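Local coordinates for protein glutaredoxin (Methanosarcina mazei, PDB 3NZN) that probably works as a thiol-disulfide oxidoreductase of the thioredoxin superfamily, using a redox-active cysteine pair to reduce disulfide bonds in partner molecules, at residues A[8-13]-A[51-56]; A[22-27]-A[81-86]. One frame throughout, in Å; residues are numbered along the deposited sequence.

Contact 1: A[8-13]-A[51-56]; sequences GQKDRG and YVYVDR. With SO4 (sulfate ion), chain F.
Arg56 reaches across to Gln9, Lys10 and Asp11. Its CB rests on Asp11 CB at 3.6 Å; CG lies near Lys10 O and Gln9 OE1, and CD against Gln9 CB and Lys10 O. Further out, Gln9 CB lies over one face of the guanidinium, NE holds a water that Gln9 NE2 grips weakly, and NH1 donates to Lys10 O at 2.9 Å. That oxygen sits in the guanidinium plane, and the bond arrives on one of its lone pairs.

At the other end, Gly13 and Tyr51 form a hydrogen-bonded antiparallel pair. Tyr51 CG stands between its backbone N and carbonyl carbon (chi1 65°), which carries the ring over Gly13, with Gly13 CA 3.9 Å from the ring centroid in a CH-pi contact. Lys10 NZ donates to Tyr51 OH at 3.1 Å, and both bind a sulfate, probably from the crystallisation liquor, that His15 also holds. A leucine in place of Tyr51 would probably leave Lys10 NZ without its hydroxyl partner and Gly13 without the ring against it.

Between these ends, Tyr53 N bonds to Asp11 O. Strand 10-15 thus extends the glutaredoxin sheet beyond strand 49-53, and Asp11 and Arg12 form a classic beta bulge opposite Ala3.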
ATOM      1  N   GLY A   8      17.863  -5.160  -2.413  1.00 14.06           N
ATOM      2  CA  GLY A   8      18.743  -4.511  -3.294  1.00 14.22           C
ATOM      3  C   GLY A   8      18.183  -3.372  -4.116  1.00 12.54           C
ATOM      4  O   GLY A   8      18.871  -2.875  -4.989  1.00 15.52           O
ATOM      5  N   GLN A   9      16.927  -3.020  -3.899  1.00 12.26           N
ATOM      6  CA  GLN A   9      16.256  -1.977  -4.609  1.00 12.59           C
ATOM      7  C   GLN A   9      16.425  -0.639  -3.870  1.00 12.55           C
ATOM      8  O   GLN A   9      16.246  -0.502  -2.686  1.00 12.49           O
ATOM      9  CB  GLN A   9      14.773  -2.255  -4.780  1.00 14.33           C
ATOM     10  CG  GLN A   9      14.385  -3.522  -5.305  1.00 18.69           C
ATOM     11  CD  GLN A   9      12.850  -3.779  -5.087  1.00 24.87           C
ATOM     12  OE1 GLN A   9      12.269  -3.826  -3.893  1.00 26.09           O
ATOM     13  NE2 GLN A   9      12.166  -3.890  -6.245  1.00 24.40           N
ATOM     14  N   LYS A  10      16.750   0.437  -4.625  1.00 12.93           N
ATOM     15  CA  LYS A  10      16.862   1.745  -4.100  1.00 12.34           C
ATOM     16  C   LYS A  10      15.565   2.209  -3.482  1.00 11.80           C
ATOM     17  O   LYS A  10      14.514   2.140  -4.158  1.00 14.77           O
ATOM     18  CB  LYS A  10      17.336   2.740  -5.180  1.00 13.68           C
ATOM     19  CG  LYS A  10      17.612   4.120  -4.624  1.00 14.33           C
ATOM     20  CD  LYS A  10      18.155   5.041  -5.629  1.00 18.30           C
ATOM     21  CE  LYS A  10      17.203   5.366  -6.753  1.00 18.64           C
ATOM     22  NZ  LYS A  10      17.901   6.257  -7.779  1.00 22.19           N
ATOM     23  N   ASP A  11      15.602   2.610  -2.208  1.00 10.68           N
ATOM     24  CA  ASP A  11      14.376   3.022  -1.557  1.00 11.50           C
ATOM     25  C   ASP A  11      14.376   4.501  -1.092  1.00 10.62           C
ATOM     26  O   ASP A  11      13.373   5.007  -0.724  1.00 11.99           O
ATOM     27  CB  ASP A  11      13.944   2.056  -0.432  1.00 12.12           C
ATOM     28  CG  ASP A  11      14.950   1.954   0.679  1.00 13.07           C
ATOM     29  OD1 ASP A  11      15.972   2.637   0.751  1.00 18.42           O
ATOM     30  OD2 ASP A  11      14.709   1.032   1.509  1.00 13.70           O
ATOM     31  N   ARG A  12      15.557   5.163  -1.146  1.00 11.19           N
ATOM     32  CA  ARG A  12      15.699   6.563  -0.695  1.00 11.82           C
ATOM     33  C   ARG A  12      16.904   7.118  -1.347  1.00 11.73           C
ATOM     34  O   ARG A  12      17.864   6.442  -1.585  1.00 12.73           O
ATOM     35  CB  ARG A  12      15.974   6.623   0.803  1.00 15.68           C
ATOM     36  CG  ARG A  12      15.101   6.034   1.832  1.00 21.53           C
ATOM     37  CD  ARG A  12      15.664   6.224   3.239  1.00 21.52           C
ATOM     38  NE  ARG A  12      15.196   5.125   4.075  1.00 30.85           N
ATOM     39  CZ  ARG A  12      15.855   3.962   4.176  1.00 37.02           C
ATOM     40  NH1 ARG A  12      15.469   3.082   5.012  1.00 37.53           N
ATOM     41  NH2 ARG A  12      16.964   3.688   3.488  1.00 40.14           N
ATOM     42  N   GLY A  13      16.863   8.430  -1.602  1.00 13.01           N
ATOM     43  CA  GLY A  13      18.051   9.226  -1.985  1.00 13.76           C
ATOM     44  C   GLY A  13      18.020  10.558  -1.269  1.00 12.44           C
ATOM     45  O   GLY A  13      17.003  11.116  -1.008  1.00 13.89           O
ATOM     46  N   TYR A  51      14.338  12.027  -1.250  1.00 10.65           N
ATOM     47  CA  TYR A  51      13.153  11.304  -1.787  1.00 10.88           C
ATOM     48  C   TYR A  51      13.146   9.873  -1.170  1.00 11.04           C
ATOM     49  O   TYR A  51      14.146   9.348  -0.791  1.00 11.72           O
ATOM     50  CB  TYR A  51      13.084  11.325  -3.258  1.00 12.30           C
ATOM     51  CG  TYR A  51      14.154  10.621  -3.975  1.00 13.57           C
ATOM     52  CD1 TYR A  51      13.976   9.288  -4.352  1.00 15.89           C
ATOM     53  CD2 TYR A  51      15.413  11.187  -4.168  1.00 14.98           C
ATOM     54  CE1 TYR A  51      14.956   8.615  -4.979  1.00 18.88           C
ATOM     55  CE2 TYR A  51      16.418  10.497  -4.818  1.00 18.96           C
ATOM     56  CZ  TYR A  51      16.167   9.200  -5.206  1.00 19.63           C
ATOM     57  OH  TYR A  51      17.124   8.471  -5.826  1.00 24.24           O
ATOM     58  N   VAL A  52      11.891   9.412  -1.084  1.00  9.77           N
ATOM     59  CA  VAL A  52      11.604   8.050  -0.494  1.00  9.73           C
ATOM     60  C   VAL A  52      10.593   7.415  -1.406  1.00 10.72           C
ATOM     61  O   VAL A  52       9.589   7.966  -1.768  1.00 11.73           O
ATOM     62  CB  VAL A  52      10.982   8.245   0.898  1.00 11.83           C
ATOM     63  CG1 VAL A  52      10.580   6.882   1.519  1.00 12.80           C
ATOM     64  CG2 VAL A  52      11.985   8.972   1.828  1.00 14.06           C
ATOM     65  N   TYR A  53      10.914   6.096  -1.740  1.00  9.70           N
ATOM     66  CA  TYR A  53       9.963   5.293  -2.474  1.00  9.88           C
ATOM     67  C   TYR A  53       9.205   4.386  -1.484  1.00  9.32           C
ATOM     68  O   TYR A  53       9.817   3.380  -0.970  1.00 10.37           O
ATOM     69  CB  TYR A  53      10.671   4.449  -3.517  1.00 10.68           C
ATOM     70  CG  TYR A  53      11.259   5.255  -4.660  1.00 11.17           C
ATOM     71  CD1 TYR A  53      10.582   6.341  -5.206  1.00 12.14           C
ATOM     72  CD2 TYR A  53      12.469   4.932  -5.199  1.00 13.48           C
ATOM     73  CE1 TYR A  53      11.135   7.066  -6.245  1.00 14.77           C
ATOM     74  CE2 TYR A  53      13.040   5.683  -6.262  1.00 16.49           C
ATOM     75  CZ  TYR A  53      12.357   6.729  -6.741  1.00 16.80           C
ATOM     76  OH  TYR A  53      12.932   7.497  -7.761  1.00 22.07           O
ATOM     77  N   VAL A  54       8.069   4.765  -1.112  1.00  9.98           N
ATOM     78  CA  VAL A  54       7.361   4.162   0.011  1.00 11.43           C
ATOM     79  C   VAL A  54       7.050   2.621  -0.354  1.00 11.69           C
ATOM     80  O   VAL A  54       7.118   1.815   0.627  1.00 13.34           O
ATOM     81  CB  VAL A  54       6.073   4.881   0.316  1.00 12.37           C
ATOM     82  CG1 VAL A  54       5.251   4.208   1.352  1.00 14.89           C
ATOM     83  CG2 VAL A  54       6.366   6.345   0.843  1.00 12.91           C
ATOM     84  N   ASP A  55       6.842   2.335  -1.567  1.00 12.54           N
ATOM     85  CA  ASP A  55       6.560   0.935  -1.919  1.00 13.57           C
ATOM     86  C   ASP A  55       7.776   0.093  -1.831  1.00 14.35           C
ATOM     87  O   ASP A  55       7.630  -1.159  -1.892  1.00 18.95           O
ATOM     88  CB  ASP A  55       6.058   0.865  -3.312  1.00 14.55           C
ATOM     89  CG  ASP A  55       7.038   1.376  -4.327  1.00 12.81           C
ATOM     90  OD1 ASP A  55       7.544   2.521  -4.205  1.00 12.86           O
ATOM     91  OD2 ASP A  55       7.260   0.765  -5.357  1.00 21.03           O
ATOM     92  N   ARG A  56       8.988   0.585  -1.637  1.00 12.08           N
ATOM     93  CA  ARG A  56      10.189  -0.164  -1.454  1.00 11.31           C
ATOM     94  C   ARG A  56      10.592  -0.310  -0.013  1.00 11.26           C
ATOM     95  O   ARG A  56      11.599  -0.872   0.282  1.00 12.79           O
ATOM     96  CB  ARG A  56      11.325   0.383  -2.324  1.00 12.07           C
ATOM     97  CG  ARG A  56      11.048   0.117  -3.756  1.00 18.47           C
ATOM     98  CD  ARG A  56      12.152   0.389  -4.627  1.00 17.19           C
ATOM     99  NE  ARG A  56      11.895  -0.061  -5.991  1.00 17.55           N
ATOM    100  CZ  ARG A  56      12.622   0.448  -6.993  1.00 18.71           C
ATOM    101  NH1 ARG A  56      13.595   1.267  -6.712  1.00 19.19           N
ATOM    102  NH2 ARG A  56      12.391   0.094  -8.246  1.00 20.50           N
TER
HETATM  103  S   SO4 F 107      20.424   8.967  -6.742  1.00 27.10           S
HETATM  104  O1  SO4 F 107      21.592   8.975  -5.786  1.00 32.23           O
HETATM  105  O2  SO4 F 107      20.797   9.727  -7.938  1.00 34.06           O
HETATM  106  O3  SO4 F 107      20.089   7.668  -7.109  1.00 28.47           O
HETATM  107  O4  SO4 F 107      19.392   9.721  -5.958  1.00 32.99           O
HETATM  108  O   HOH W   1       9.804  -2.293  -6.263  1.00 33.01           O
HETATM  109  O   HOH W   2      15.338   6.940  -8.946  1.00 35.67           O

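Contact 2: A[22-27]-A[81-86]; sequences GKVIMY and TIINDE. With SO4 (sulfate ion), chain D.
Ile82 and Ile25 face each other as a hydrogen-bonded antiparallel pair, Ile82 N giving to Ile25 O at 2.8 Å and Ile25 N giving back to Ile82 O at 3.0 Å. Their side chains lie side by side and point the same way, with Ile25 CG2 4.1 Å from Ile82 CB. Ile82 has CG1 anti to its carbonyl carbon (chi1 -54°), and the branch runs on until CD1 meets Tyr27 CE2 at 3.7 Å, approaching the ring obliquely. Phe72 of helix 59-72 also packs on Ile82, so that helix covers this face.

Thr81 belongs to the other face, paired with Met26. Its OG1 lies 3.6 Å from Met26 CG, while CG2 turns back toward Ile25 O and CG1 of Val24; Thr38 of helix 33-45 packs against Met26 and Thr81. Strands 24-28 and 77-83 are central in the thioredoxin-type sheet of glutaredoxins, here sandwiched between those helices.

Asn84 ends the pairing through its backbone: its N donates to Lys23 O at 2.8 Å, nearly in line with the carbonyl. Asn84 and Asp85 take positive phi, and Glu86 N bonds to Ile83 O at 3.0 Å, closing a tight turn that leads into strand 87-90. Beside the turn, a water donates to Lys23 O, weakly to Ile82 O and accepts from Asp85 N, while Lys23 N donates at 2.9 Å to O3 of a sulfate, probably from the crystallisation liquor.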
ATOM      1  N   GLY A  22      16.714  24.162   3.066  1.00 10.73           N
ATOM      2  CA  GLY A  22      16.203  23.492   4.253  1.00 10.48           C
ATOM      3  C   GLY A  22      15.700  22.073   3.933  1.00 10.36           C
ATOM      4  O   GLY A  22      16.015  21.480   2.933  1.00 11.74           O
ATOM      5  N   LYS A  23      14.851  21.543   4.783  1.00 11.28           N
ATOM      6  CA  LYS A  23      14.395  20.166   4.641  1.00 11.28           C
ATOM      7  C   LYS A  23      13.358  20.155   3.515  1.00 10.73           C
ATOM      8  O   LYS A  23      12.330  20.796   3.606  1.00 13.27           O
ATOM      9  CB  LYS A  23      13.814  19.668   5.936  1.00 12.71           C
ATOM     10  CG  LYS A  23      13.380  18.154   5.810  1.00 17.59           C
ATOM     11  CD  LYS A  23      14.531  17.158   5.501  1.00 22.10           C
ATOM     12  CE  LYS A  23      14.069  15.730   5.564  1.00 25.50           C
ATOM     13  NZ  LYS A  23      15.211  14.890   5.863  1.00 31.64           N
ATOM     14  N   VAL A  24      13.606  19.371   2.498  1.00  9.61           N
ATOM     15  CA  VAL A  24      12.688  19.173   1.410  1.00 10.09           C
ATOM     16  C   VAL A  24      12.662  17.647   1.149  1.00  9.15           C
ATOM     17  O   VAL A  24      13.687  17.101   0.851  1.00 11.02           O
ATOM     18  CB  VAL A  24      13.131  19.908   0.144  1.00  9.74           C
ATOM     19  CG1 VAL A  24      12.236  19.704  -1.079  1.00 11.62           C
ATOM     20  CG2 VAL A  24      13.280  21.469   0.426  1.00 11.32           C
ATOM     21  N   ILE A  25      11.461  17.053   1.262  1.00  9.96           N
ATOM     22  CA  ILE A  25      11.348  15.587   1.105  1.00  9.99           C
ATOM     23  C   ILE A  25      10.143  15.239   0.232  1.00  9.38           C
ATOM     24  O   ILE A  25       9.101  15.681   0.443  1.00 10.16           O
ATOM     25  CB  ILE A  25      11.353  14.869   2.455  1.00 11.28           C
ATOM     26  CG1 ILE A  25      11.297  13.338   2.243  1.00 12.00           C
ATOM     27  CG2 ILE A  25      10.250  15.289   3.253  1.00 14.46           C
ATOM     28  CD1 ILE A  25      11.872  12.613   3.394  1.00 15.80           C
ATOM     29  N   MET A  26      10.465  14.479  -0.813  1.00  8.68           N
ATOM     30  CA  MET A  26       9.406  13.948  -1.674  1.00  8.85           C
ATOM     31  C   MET A  26       9.147  12.451  -1.349  1.00  8.81           C
ATOM     32  O   MET A  26      10.008  11.675  -1.431  1.00 10.20           O
ATOM     33  CB  MET A  26       9.772  14.064  -3.171  1.00 10.42           C
ATOM     34  CG  MET A  26       8.612  13.604  -4.133  1.00 11.54           C
ATOM     35  SD  MET A  26       9.105  13.108  -5.852  1.00 12.58           S
ATOM     36  CE  MET A  26      10.772  13.577  -5.660  1.00 18.91           C
ATOM     37  N   TYR A  27       7.918  12.197  -0.891  1.00  8.44           N
ATOM     38  CA  TYR A  27       7.423  10.808  -0.790  1.00  8.96           C
ATOM     39  C   TYR A  27       6.769  10.413  -2.111  1.00  9.48           C
ATOM     40  O   TYR A  27       5.917  11.028  -2.567  1.00  9.68           O
ATOM     41  CB  TYR A  27       6.457  10.657   0.368  1.00  9.93           C
ATOM     42  CG  TYR A  27       7.156  10.856   1.687  1.00 11.46           C
ATOM     43  CD1 TYR A  27       7.752   9.792   2.349  1.00 13.87           C
ATOM     44  CD2 TYR A  27       7.187  12.094   2.305  1.00 13.08           C
ATOM     45  CE1 TYR A  27       8.393   9.976   3.573  1.00 17.43           C
ATOM     46  CE2 TYR A  27       7.841  12.268   3.531  1.00 14.86           C
ATOM     47  CZ  TYR A  27       8.420  11.232   4.131  1.00 17.10           C
ATOM     48  OH  TYR A  27       9.014  11.533   5.340  1.00 26.18           O
ATOM     49  N   THR A  81       5.227  16.193  -1.508  1.00  9.20           N
ATOM     50  CA  THR A  81       6.488  16.881  -1.264  1.00  8.94           C
ATOM     51  C   THR A  81       6.298  17.807  -0.090  1.00  9.52           C
ATOM     52  O   THR A  81       5.371  18.633  -0.130  1.00  9.99           O
ATOM     53  CB  THR A  81       6.901  17.678  -2.560  1.00  9.56           C
ATOM     54  OG1 THR A  81       7.054  16.762  -3.620  1.00 10.14           O
ATOM     55  CG2 THR A  81       8.276  18.334  -2.260  1.00 11.30           C
ATOM     56  N   ILE A  82       7.093  17.643   0.919  1.00  8.93           N
ATOM     57  CA  ILE A  82       6.958  18.395   2.183  1.00  9.99           C
ATOM     58  C   ILE A  82       8.169  19.314   2.283  1.00  9.16           C
ATOM     59  O   ILE A  82       9.307  18.896   2.309  1.00 10.09           O
ATOM     60  CB  ILE A  82       6.821  17.466   3.404  1.00 10.77           C
ATOM     61  CG1 ILE A  82       5.660  16.467   3.202  1.00 14.49           C
ATOM     62  CG2 ILE A  82       6.566  18.341   4.642  1.00 14.11           C
ATOM     63  CD1 ILE A  82       5.721  15.230   4.131  1.00 17.32           C
ATOM     64  N   ILE A  83       7.865  20.617   2.408  1.00  9.69           N
ATOM     65  CA  ILE A  83       8.860  21.665   2.368  1.00  9.79           C
ATOM     66  C   ILE A  83       8.910  22.375   3.726  1.00 10.42           C
ATOM     67  O   ILE A  83       7.924  22.896   4.201  1.00 11.28           O
ATOM     68  CB  ILE A  83       8.554  22.707   1.261  1.00 10.28           C
ATOM     69  CG1 ILE A  83       8.546  22.016  -0.084  1.00 12.47           C
ATOM     70  CG2 ILE A  83       9.588  23.903   1.279  1.00 12.02           C
ATOM     71  CD1 ILE A  83       8.019  22.797  -1.246  1.00 14.60           C
ATOM     72  N   ASN A  84      10.098  22.251   4.336  1.00 10.35           N
ATOM     73  CA  ASN A  84      10.393  22.907   5.628  1.00 10.76           C
ATOM     74  C   ASN A  84       9.403  22.532   6.715  1.00 11.61           C
ATOM     75  O   ASN A  84       9.157  23.296   7.604  1.00 13.17           O
ATOM     76  CB  ASN A  84      10.529  24.412   5.490  1.00 10.55           C
ATOM     77  CG  ASN A  84      11.493  24.831   4.418  1.00  9.86           C
ATOM     78  OD1 ASN A  84      12.589  24.282   4.333  1.00 13.89           O
ATOM     79  ND2 ASN A  84      11.112  25.708   3.581  1.00 10.07           N
ATOM     80  N   ASP A  85       8.918  21.319   6.640  1.00 13.10           N
ATOM     81  CA  ASP A  85       7.977  20.725   7.645  1.00 14.41           C
ATOM     82  C   ASP A  85       6.733  21.545   7.723  1.00 15.18           C
ATOM     83  O   ASP A  85       6.048  21.488   8.780  1.00 18.17           O
ATOM     84  CB  ASP A  85       8.652  20.582   8.998  1.00 16.28           C
ATOM     85  CG  ASP A  85       8.027  19.521   9.879  1.00 20.03           C
ATOM     86  OD1 ASP A  85       7.409  18.603   9.351  1.00 24.59           O
ATOM     87  OD2 ASP A  85       8.199  19.660  11.112  1.00 27.12           O
ATOM     88  N   GLU A  86       6.407  22.302   6.687  1.00 16.42           N
ATOM     89  CA  GLU A  86       5.292  23.251   6.756  1.00 19.03           C
ATOM     90  C   GLU A  86       4.374  23.179   5.607  1.00 17.90           C
ATOM     91  O   GLU A  86       3.164  23.188   5.781  1.00 22.72           O
ATOM     92  CB  GLU A  86       5.810  24.708   6.890  1.00 20.47           C
ATOM     93  CG  GLU A  86       6.652  24.871   8.073  1.00 28.46           C
ATOM     94  CD  GLU A  86       6.018  25.616   9.129  1.00 35.26           C
ATOM     95  OE1 GLU A  86       4.916  25.162   9.519  1.00 40.17           O
ATOM     96  OE2 GLU A  86       6.667  26.624   9.550  1.00 37.47           O
TER
HETATM   97  S   SO4 D 105      14.062  24.121   7.827  1.00 20.51           S
HETATM   98  O1  SO4 D 105      14.250  23.497   9.123  1.00 27.35           O
HETATM   99  O2  SO4 D 105      15.411  24.694   7.445  1.00 30.92           O
HETATM  100  O3  SO4 D 105      13.712  22.830   7.107  1.00 28.80           O
HETATM  101  O4  SO4 D 105      12.931  25.158   7.960  1.00 30.48           O
HETATM  102  O   HOH W   3      10.046  19.141   5.106  1.00 14.71           O

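How the contacts relate
Contacts 1 and 2 belong to one mixed sheet, their centres about 16 Å apart on opposite sides of the chain's centre. Strands 49-53 and 24-28 are parallel neighbours, so the two contacts meet: Val52 N probably hydrogen-bonds to Met26 O at 3.0 Å, and Val52 packs on Ile25 and Tyr27. Along the chain the segments alternate, 8-13, 22-27, 51-56, 81-86. Helix 33-45 makes the beta-alpha-beta crossover from strand 24-28 to strand 49-53, and the Cys32-Cys35 disulfide lies at its start. Contact 2 therefore joins two strands of the glutaredoxin core, whereas contact 1 attaches an N-terminal strand to that core's flank.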